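Local coordinates for protein aggregative adherence fimbrial subunit AggA (Escherichia coli O104:H4 str. C227-11, PDB 4PH8) that serves as the major pilin subunit of type I aggregative adherence fimbriae, polymers built by donor-strand complementation, and probably mediates host adhesion by binding fibronectin, at residues V10-T21 with G35-C46; G50-T58 with M128-F136. One frame throughout, in Å; residues are numbered along the deposited sequence.

Contact 1: residues V10-T21 with G35-C46; sequences VTNDCPVTITTT and GFSAKVTTSDQC
Strand 17-20 runs antiparallel to strand 35-41, their axes 4.7 Å apart at closest and their directions 164° apart. Thr17 pairs with Thr41 and Thr19 with Lys39 in hydrogen-bonded pairs, and Thr21 N continues the ladder to Ser37 O. In the return bond a side chain replaces the carbonyl: Ser37 N donates to Thr21 OG1 at 2.8 Å. At the other end Thr42 OG1, turned anti to its own backbone N (chi1 -176°), donates a hydrogen bond to Pro15 O at 2.6 Å, in the carbonyl plane. Beyond it Cys14 SG and Cys46 SG join in a disulfide, with Val10 CG1 packed 4.1 Å from Cys46 SG. Lys39 and Thr19 lie side by side; bends at chi3 and chi4 curl the lysine back, bringing NZ 2.7 Å from Thr19 OG1. A water accepts from the same NZ and donates to Thr17 O. On the reverse face, Ile18 CD1 touches both Ala38 CB and Val40 CG2, each at 4.4 Å. Backbone bonds thus carry the pairing, threonine hydroxyls extend it at both ends and beside Lys39, and the disulfide links the segment before strand 17-20 to helix 44-49 in this Ig-like pilin domain.

Contact 2: residues G50-T58 with M128-F136; sequences GAKVWLWGT and MILHAAVDF
Trp56 and His131 meet across the strands, and the indole carries His131 CB on one face, 3.4 Å from the centroid of its five-membered ring, a CH-pi contact. Ala132 N lies over that same face, farther toward the rim, and Ala133 CB meets the edge in plane, 3.7 Å from Trp56 CZ3. The imidazole is nearly parallel to the indole, its plane turned by 9°, but is slid so far along that the two rings barely overlap; Thr58 CG2 touches the imidazole edge in plane. With chi1 69°, Trp56 CG sits between its backbone N and carbonyl carbon, which folds the indole back over the neighbouring strand. Trp54 has Ala133 O at its ring edge, and its NE1 makes a weak, bent hydrogen bond of 2.7 Å to Asp135 OD2, with ring and carboxylate planes 53° apart. Lys52 NZ stays 5.3 Å from Asp135 OD2, near enough perhaps to favour the carboxylate's negative charge.

Beneath these groups the antiparallel ladder is complete over three hydrogen-bonded pairs, Lys52-Asp135, Trp54-Ala133 and Trp56-His131, with Ala133 N lying well above the carbonyl plane of Trp54. A water bridges Gly50 O and Asp135 O at one end, and another links Thr58 N to Ile129 O at the other. The opposite face is aliphatic: Val53 CG1 packs 4.0 Å from Val134 CG2, which also meets Ala51 CB, and Leu55 CD1 reaches Ala132 CB. This face turns into the sandwich, where Val53 and Ala132 pack on Val40, and Leu130 on Ala38 and Trp64. On the aromatic face Lys96 makes a cation-pi contact with Trp56, and Tyr98 meets Trp54. Strand 97-100 pairs with strand 52-68 on its far side, while strand 141-155 flanks strand 124-138.

From the N terminus, the chain enters contact 1 at Val10, passes through the short strand 24-26 and returns along strand 34-41, so contact 1 closes a local excursion of 13 residues, and the Cys14-Cys46 disulfide joins the two segments at the end away from it. Helix 44-49 then leads straight into contact 2, where Cys46 O probably accepts a hydrogen bond from Ala51 N. Contact 2 closes a far longer excursion of 69 residues when strand 124-138 comes back beside strand 52-68. The two are in series, neither nested nor crossed. Their centres lie 8 Å apart, and they meet directly: Phe136 packs on Cys14 and Asp13, and Val134 CG1 on Pro15 O, joining the disulfide end to the strand 52-68 and 124-138 pair.

Contact 1: residues V10-T21 with G35-C46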
loop_
_atom_site.group_PDB
_atom_site.type_symbol
_atom_site.label_atom_id
_atom_site.label_comp_id
_atom_site.label_asym_id
_atom_site.label_seq_id
_atom_site.Cartn_x
_atom_site.Cartn_y
_atom_site.Cartn_z
ATOM N N VAL A 10 13.717 10.758 -17.260
ATOM C CA VAL A 10 14.391 11.596 -16.262
ATOM C C VAL A 10 15.871 11.250 -16.203
ATOM O O VAL A 10 16.293 10.198 -16.697
ATOM C CB VAL A 10 13.744 11.451 -14.868
ATOM C CG1 VAL A 10 12.325 11.989 -14.924
ATOM C CG2 VAL A 10 13.765 9.997 -14.400
ATOM N N THR A 11 16.674 12.133 -15.619
ATOM C CA THR A 11 18.102 11.831 -15.426
ATOM C C THR A 11 18.469 11.619 -13.943
ATOM O O THR A 11 19.586 11.229 -13.630
ATOM C CB THR A 11 19.011 12.887 -16.090
ATOM O OG1 THR A 11 18.836 14.158 -15.457
ATOM C CG2 THR A 11 18.680 12.994 -17.571
ATOM N N ASN A 12 17.531 11.882 -13.041
ATOM C CA ASN A 12 17.628 11.396 -11.658
ATOM C C ASN A 12 16.456 10.482 -11.392
ATOM O O ASN A 12 15.302 10.806 -11.709
ATOM C CB ASN A 12 17.634 12.540 -10.658
ATOM C CG ASN A 12 18.923 13.346 -10.683
ATOM O OD1 ASN A 12 18.886 14.536 -10.483
ATOM N ND2 ASN A 12 20.062 12.692 -10.888
ATOM N N ASP A 13 16.746 9.327 -10.827
ATOM C CA ASP A 13 15.717 8.326 -10.648
ATOM C C ASP A 13 14.618 8.859 -9.747
ATOM O O ASP A 13 14.853 9.618 -8.808
ATOM C CB ASP A 13 16.290 7.050 -10.085
ATOM C CG ASP A 13 17.184 6.324 -11.066
ATOM O OD1 ASP A 13 17.121 6.606 -12.298
ATOM O OD2 ASP A 13 17.960 5.470 -10.576
ATOM N N CYS A 14 13.402 8.476 -10.081
ATOM C CA CYS A 14 12.235 8.981 -9.390
ATOM C C CYS A 14 12.214 8.471 -7.975
ATOM O O CYS A 14 12.488 7.310 -7.743
ATOM C CB CYS A 14 10.979 8.534 -10.134
ATOM S SG CYS A 14 10.953 9.252 -11.778
ATOM N N PRO A 15 11.906 9.345 -7.020
ATOM C CA PRO A 15 11.691 8.829 -5.670
ATOM C C PRO A 15 10.374 8.083 -5.580
ATOM O O PRO A 15 9.443 8.366 -6.341
ATOM C CB PRO A 15 11.607 10.084 -4.821
ATOM C CG PRO A 15 11.219 11.157 -5.750
ATOM C CD PRO A 15 11.710 10.799 -7.109
ATOM N N VAL A 16 10.307 7.140 -4.651
ATOM C CA VAL A 16 9.032 6.512 -4.287
ATOM C C VAL A 16 8.757 6.899 -2.844
ATOM O O VAL A 16 9.485 6.532 -1.939
ATOM C CB VAL A 16 8.996 4.988 -4.548
ATOM C CG1 VAL A 16 10.241 4.289 -4.059
ATOM C CG2 VAL A 16 7.728 4.364 -3.967
ATOM N N THR A 17 7.718 7.695 -2.667
ATOM C CA THR A 17 7.418 8.355 -1.415
ATOM C C THR A 17 6.116 7.772 -0.895
ATOM O O THR A 17 5.047 8.044 -1.436
ATOM C CB THR A 17 7.292 9.871 -1.648
ATOM O OG1 THR A 17 8.470 10.350 -2.331
ATOM C CG2 THR A 17 7.140 10.613 -0.339
ATOM N N ILE A 18 6.229 6.943 0.130
ATOM C CA ILE A 18 5.062 6.295 0.757
ATOM C C ILE A 18 4.886 6.797 2.179
ATOM O O ILE A 18 5.855 6.944 2.929
ATOM C CB ILE A 18 5.141 4.740 0.725
ATOM C CG1 ILE A 18 3.977 4.085 1.483
ATOM C CG2 ILE A 18 6.455 4.224 1.298
ATOM C CD1 ILE A 18 3.799 2.614 1.184
ATOM N N THR A 19 3.645 7.072 2.539
ATOM C CA THR A 19 3.282 7.218 3.942
ATOM C C THR A 19 2.157 6.248 4.268
ATOM O O THR A 19 1.393 5.816 3.378
ATOM C CB THR A 19 2.843 8.655 4.275
ATOM O OG1 THR A 19 1.651 8.970 3.557
ATOM C CG2 THR A 19 3.929 9.657 3.914
ATOM N N THR A 20 2.052 5.906 5.548
ATOM C CA THR A 20 0.965 5.076 6.032
ATOM C C THR A 20 0.358 5.652 7.300
ATOM O O THR A 20 0.924 6.549 7.932
ATOM C CB THR A 20 1.454 3.679 6.395
ATOM O OG1 THR A 20 2.271 3.754 7.574
ATOM C CG2 THR A 20 2.251 3.066 5.267
ATOM N N THR A 21 -0.773 5.079 7.688
ATOM C CA THR A 21 -1.359 5.311 8.996
ATOM C C THR A 21 -0.309 5.091 10.080
ATOM O O THR A 21 0.472 4.128 10.016
ATOM C CB THR A 21 -2.515 4.331 9.211
ATOM O OG1 THR A 21 -3.412 4.405 8.107
ATOM C CG2 THR A 21 -3.297 4.608 10.516
ATOM N N GLY A 35 -9.195 1.127 10.471
ATOM C CA GLY A 35 -8.699 1.498 9.145
ATOM C C GLY A 35 -7.196 1.602 9.080
ATOM O O GLY A 35 -6.552 2.068 10.029
ATOM N N PHE A 36 -6.648 1.188 7.940
ATOM C CA PHE A 36 -5.232 1.327 7.641
ATOM C C PHE A 36 -5.140 1.823 6.198
ATOM O O PHE A 36 -5.843 1.328 5.328
ATOM C CB PHE A 36 -4.481 -0.002 7.740
ATOM C CG PHE A 36 -4.687 -0.745 9.038
ATOM C CD1 PHE A 36 -3.909 -0.463 10.147
ATOM C CD2 PHE A 36 -5.607 -1.761 9.118
ATOM C CE1 PHE A 36 -4.085 -1.157 11.332
ATOM C CE2 PHE A 36 -5.791 -2.472 10.307
ATOM C CZ PHE A 36 -5.024 -2.160 11.409
ATOM N N SER A 37 -4.284 2.798 5.947
ATOM C CA SER A 37 -4.164 3.319 4.617
ATOM C C SER A 37 -2.746 3.683 4.296
ATOM O O SER A 37 -1.906 3.853 5.185
ATOM C CB SER A 37 -5.072 4.507 4.430
ATOM O OG SER A 37 -4.727 5.559 5.280
ATOM N N ALA A 38 -2.491 3.732 2.995
ATOM C CA ALA A 38 -1.192 4.049 2.440
ATOM C C ALA A 38 -1.382 5.013 1.273
ATOM O O ALA A 38 -2.417 5.015 0.597
ATOM C CB ALA A 38 -0.485 2.790 1.973
ATOM N N LYS A 39 -0.360 5.815 1.041
ATOM C CA LYS A 39 -0.372 6.824 0.003
ATOM C C LYS A 39 1.006 6.825 -0.637
ATOM O O LYS A 39 2.014 6.752 0.060
ATOM C CB LYS A 39 -0.714 8.188 0.647
ATOM C CG LYS A 39 -0.321 9.435 -0.106
ATOM C CD LYS A 39 -0.807 10.707 0.585
ATOM C CE LYS A 39 -0.118 11.058 1.904
ATOM N NZ LYS A 39 1.352 11.103 1.903
ATOM N N VAL A 40 1.042 6.888 -1.965
ATOM C CA VAL A 40 2.300 6.843 -2.712
ATOM C C VAL A 40 2.344 8.004 -3.707
ATOM O O VAL A 40 1.362 8.314 -4.374
ATOM C CB VAL A 40 2.494 5.490 -3.468
ATOM C CG1 VAL A 40 3.894 5.419 -4.051
ATOM C CG2 VAL A 40 2.246 4.320 -2.535
ATOM N N THR A 41 3.497 8.647 -3.801
ATOM C CA THR A 41 3.679 9.708 -4.776
ATOM C C THR A 41 5.129 9.690 -5.220
ATOM O O THR A 41 5.919 8.830 -4.803
ATOM C CB THR A 41 3.252 11.085 -4.205
ATOM O OG1 THR A 41 3.154 12.059 -5.267
ATOM C CG2 THR A 41 4.201 11.556 -3.121
ATOM N N THR A 42 5.465 10.623 -6.096
ATOM C CA THR A 42 6.835 10.804 -6.516
ATOM C C THR A 42 7.045 12.302 -6.796
ATOM O O THR A 42 6.160 13.110 -6.520
ATOM C CB THR A 42 7.155 9.898 -7.737
ATOM O OG1 THR A 42 8.535 10.029 -8.087
ATOM C CG2 THR A 42 6.298 10.291 -8.927
ATOM N N SER A 43 8.201 12.673 -7.346
ATOM C CA SER A 43 8.538 14.095 -7.541
ATOM C C SER A 43 7.700 14.753 -8.646
ATOM O O SER A 43 7.171 14.081 -9.548
ATOM C CB SER A 43 10.016 14.249 -7.871
ATOM O OG SER A 43 10.259 13.695 -9.160
ATOM N N ASP A 44 7.600 16.076 -8.596
ATOM C CA ASP A 44 6.867 16.806 -9.636
ATOM C C ASP A 44 7.463 16.537 -11.022
ATOM O O ASP A 44 6.729 16.345 -11.972
ATOM C CB ASP A 44 6.867 18.301 -9.360
ATOM C CG ASP A 44 5.945 18.689 -8.212
ATOM O OD1 ASP A 44 5.129 17.859 -7.739
ATOM O OD2 ASP A 44 6.028 19.850 -7.779
ATOM N N GLN A 45 8.784 16.485 -11.126
ATOM C CA GLN A 45 9.407 16.194 -12.420
ATOM C C GLN A 45 9.063 14.799 -12.920
ATOM O O GLN A 45 8.787 14.614 -14.098
ATOM C CB GLN A 45 10.918 16.411 -12.377
ATOM C CG GLN A 45 11.310 17.884 -12.364
ATOM C CD GLN A 45 10.643 18.692 -13.471
ATOM O OE1 GLN A 45 9.693 19.438 -13.218
ATOM N NE2 GLN A 45 11.127 18.542 -14.699
ATOM N N CYS A 46 9.021 13.824 -12.025
ATOM C CA CYS A 46 8.645 12.471 -12.426
ATOM C C CYS A 46 7.179 12.356 -12.842
ATOM O O CYS A 46 6.851 11.569 -13.739
ATOM C CB CYS A 46 8.973 11.473 -11.331
ATOM S SG CYS A 46 10.740 11.220 -11.249
HETATM O O HOH W 1 3.158 9.903 -0.151
#

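Contact 2: residues G50-T58 with M128-F136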
loop_
_atom_site.group_PDB
_atom_site.type_symbol
_atom_site.label_atom_id
_atom_site.label_comp_id
_atom_site.label_asym_id
_atom_site.label_seq_id
_atom_site.Cartn_x
_atom_site.Cartn_y
_atom_site.Cartn_z
ATOM N N GLY A 50 5.635 11.203 -16.626
ATOM C CA GLY A 50 4.674 10.114 -16.850
ATOM C C GLY A 50 4.765 8.915 -15.911
ATOM O O GLY A 50 4.328 7.809 -16.255
ATOM N N ALA A 51 5.304 9.132 -14.719
ATOM C CA ALA A 51 5.551 8.056 -13.749
ATOM C C ALA A 51 4.292 7.341 -13.326
ATOM O O ALA A 51 3.246 7.960 -13.167
ATOM C CB ALA A 51 6.198 8.640 -12.497
ATOM N N LYS A 52 4.437 6.044 -13.069
ATOM C CA LYS A 52 3.357 5.204 -12.606
ATOM C C LYS A 52 3.797 4.681 -11.258
ATOM O O LYS A 52 4.903 4.166 -11.120
ATOM C CB LYS A 52 3.110 4.059 -13.613
ATOM C CG LYS A 52 2.170 2.957 -13.130
ATOM C CD LYS A 52 2.121 1.764 -14.082
ATOM C CE LYS A 52 1.611 2.155 -15.456
ATOM N NZ LYS A 52 1.516 0.953 -16.331
ATOM N N VAL A 53 2.932 4.823 -10.260
ATOM C CA VAL A 53 3.242 4.332 -8.939
ATOM C C VAL A 53 2.445 3.080 -8.641
ATOM O O VAL A 53 1.403 2.826 -9.249
ATOM C CB VAL A 53 3.056 5.394 -7.845
ATOM C CG1 VAL A 53 4.090 6.487 -7.991
ATOM C CG2 VAL A 53 1.646 5.975 -7.835
ATOM N N TRP A 54 2.972 2.292 -7.708
ATOM C CA TRP A 54 2.450 0.984 -7.378
ATOM C C TRP A 54 2.405 0.811 -5.879
ATOM O O TRP A 54 3.216 1.394 -5.150
ATOM C CB TRP A 54 3.360 -0.112 -7.927
ATOM C CG TRP A 54 3.475 -0.136 -9.402
ATOM C CD1 TRP A 54 4.266 0.655 -10.175
ATOM C CD2 TRP A 54 2.798 -1.026 -10.291
ATOM N NE1 TRP A 54 4.116 0.321 -11.507
ATOM C CE2 TRP A 54 3.221 -0.709 -11.603
ATOM C CE3 TRP A 54 1.869 -2.053 -10.109
ATOM C CZ2 TRP A 54 2.738 -1.382 -12.725
ATOM C CZ3 TRP A 54 1.390 -2.724 -11.223
ATOM C CH2 TRP A 54 1.831 -2.379 -12.518
ATOM N N LEU A 55 1.469 -0.030 -5.457
ATOM C CA LEU A 55 1.308 -0.424 -4.087
ATOM C C LEU A 55 0.867 -1.873 -4.070
ATOM O O LEU A 55 0.008 -2.277 -4.858
ATOM C CB LEU A 55 0.251 0.468 -3.461
ATOM C CG LEU A 55 0.025 0.551 -1.983
ATOM C CD1 LEU A 55 1.312 0.814 -1.208
ATOM C CD2 LEU A 55 -0.974 1.671 -1.730
ATOM N N TRP A 56 1.455 -2.664 -3.180
ATOM C CA TRP A 56 1.061 -4.059 -3.058
ATOM C C TRP A 56 1.428 -4.624 -1.707
ATOM O O TRP A 56 2.300 -4.103 -1.025
ATOM C CB TRP A 56 1.629 -4.936 -4.203
ATOM C CG TRP A 56 3.128 -5.177 -4.223
ATOM C CD1 TRP A 56 3.784 -6.301 -3.789
ATOM C CD2 TRP A 56 4.147 -4.312 -4.766
ATOM N NE1 TRP A 56 5.135 -6.177 -4.006
ATOM C CE2 TRP A 56 5.387 -4.976 -4.611
ATOM C CE3 TRP A 56 4.133 -3.051 -5.355
ATOM C CZ2 TRP A 56 6.595 -4.412 -5.011
ATOM C CZ3 TRP A 56 5.340 -2.491 -5.761
ATOM C CH2 TRP A 56 6.558 -3.174 -5.581
ATOM N N GLY A 57 0.749 -5.707 -1.348
ATOM C CA GLY A 57 0.984 -6.424 -0.109
ATOM C C GLY A 57 1.708 -7.736 -0.360
ATOM O O GLY A 57 2.127 -8.036 -1.484
ATOM N N THR A 58 1.839 -8.517 0.704
ATOM C CA THR A 58 2.637 -9.739 0.693
ATOM C C THR A 58 1.797 -11.013 0.630
ATOM O O THR A 58 2.345 -12.103 0.611
ATOM C CB THR A 58 3.509 -9.802 1.962
ATOM O OG1 THR A 58 2.669 -9.719 3.117
ATOM C CG2 THR A 58 4.505 -8.642 1.979
ATOM N N MET A 128 1.942 -5.103 9.220
ATOM C CA MET A 128 1.475 -5.297 7.858
ATOM C C MET A 128 2.458 -4.628 6.920
ATOM O O MET A 128 2.641 -3.424 6.981
ATOM C CB MET A 128 0.086 -4.692 7.700
ATOM C CG MET A 128 -0.502 -4.784 6.306
ATOM S SD MET A 128 -2.306 -4.643 6.337
ATOM C CE MET A 128 -2.468 -3.024 7.051
ATOM N N ILE A 129 3.111 -5.431 6.090
ATOM C CA ILE A 129 4.151 -4.939 5.206
ATOM C C ILE A 129 3.513 -4.481 3.922
ATOM O O ILE A 129 2.767 -5.229 3.294
ATOM C CB ILE A 129 5.154 -6.048 4.851
ATOM C CG1 ILE A 129 5.818 -6.585 6.114
ATOM C CG2 ILE A 129 6.208 -5.535 3.890
ATOM C CD1 ILE A 129 6.450 -7.942 5.896
ATOM N N LEU A 130 3.832 -3.259 3.519
ATOM C CA LEU A 130 3.407 -2.776 2.226
ATOM C C LEU A 130 4.608 -2.439 1.381
ATOM O O LEU A 130 5.624 -1.943 1.875
ATOM C CB LEU A 130 2.508 -1.563 2.371
ATOM C CG LEU A 130 1.165 -1.801 3.051
ATOM C CD1 LEU A 130 0.386 -0.509 3.024
ATOM C CD2 LEU A 130 0.365 -2.914 2.396
ATOM N N HIS A 131 4.483 -2.740 0.097
ATOM C CA HIS A 131 5.513 -2.425 -0.857
ATOM C C HIS A 131 4.982 -1.333 -1.745
ATOM O O HIS A 131 3.799 -1.332 -2.092
ATOM C CB HIS A 131 5.808 -3.636 -1.722
ATOM C CG HIS A 131 6.507 -4.737 -1.001
ATOM N ND1 HIS A 131 7.879 -4.858 -0.995
ATOM C CD2 HIS A 131 6.032 -5.787 -0.291
ATOM C CE1 HIS A 131 8.219 -5.936 -0.314
ATOM N NE2 HIS A 131 7.116 -6.507 0.134
ATOM N N ALA A 132 5.862 -0.433 -2.154
ATOM C CA ALA A 132 5.494 0.610 -3.099
ATOM C C ALA A 132 6.597 0.769 -4.127
ATOM O O ALA A 132 7.770 0.488 -3.857
ATOM C CB ALA A 132 5.252 1.928 -2.391
ATOM N N ALA A 133 6.226 1.215 -5.311
ATOM C CA ALA A 133 7.225 1.461 -6.340
ATOM C C ALA A 133 6.807 2.575 -7.263
ATOM O O ALA A 133 5.647 3.003 -7.263
ATOM C CB ALA A 133 7.510 0.185 -7.143
ATOM N N VAL A 134 7.779 3.032 -8.050
ATOM C CA VAL A 134 7.558 3.986 -9.110
ATOM C C VAL A 134 8.293 3.501 -10.347
ATOM O O VAL A 134 9.474 3.129 -10.257
ATOM C CB VAL A 134 8.006 5.426 -8.741
ATOM C CG1 VAL A 134 9.498 5.516 -8.412
ATOM C CG2 VAL A 134 7.658 6.406 -9.852
ATOM N N ASP A 135 7.575 3.496 -11.475
ATOM C CA ASP A 135 8.099 3.114 -12.795
ATOM C C ASP A 135 8.280 4.383 -13.605
ATOM O O ASP A 135 7.399 5.256 -13.637
ATOM C CB ASP A 135 7.106 2.259 -13.595
ATOM C CG ASP A 135 6.942 0.866 -13.062
ATOM O OD1 ASP A 135 7.759 0.443 -12.228
ATOM O OD2 ASP A 135 5.977 0.186 -13.499
ATOM N N PHE A 136 9.400 4.461 -14.307
ATOM C CA PHE A 136 9.726 5.634 -15.083
ATOM C C PHE A 136 10.749 5.208 -16.103
ATOM O O PHE A 136 11.150 4.050 -16.133
ATOM C CB PHE A 136 10.288 6.739 -14.175
ATOM C CG PHE A 136 11.446 6.285 -13.326
ATOM C CD1 PHE A 136 11.235 5.535 -12.179
ATOM C CD2 PHE A 136 12.746 6.545 -13.705
ATOM C CE1 PHE A 136 12.291 5.100 -11.409
ATOM C CE2 PHE A 136 13.804 6.106 -12.936
ATOM C CZ PHE A 136 13.572 5.377 -11.792
HETATM O O HOH W 2 6.270 5.343 -16.439
HETATM O O HOH W 3 1.164 -7.336 3.327
#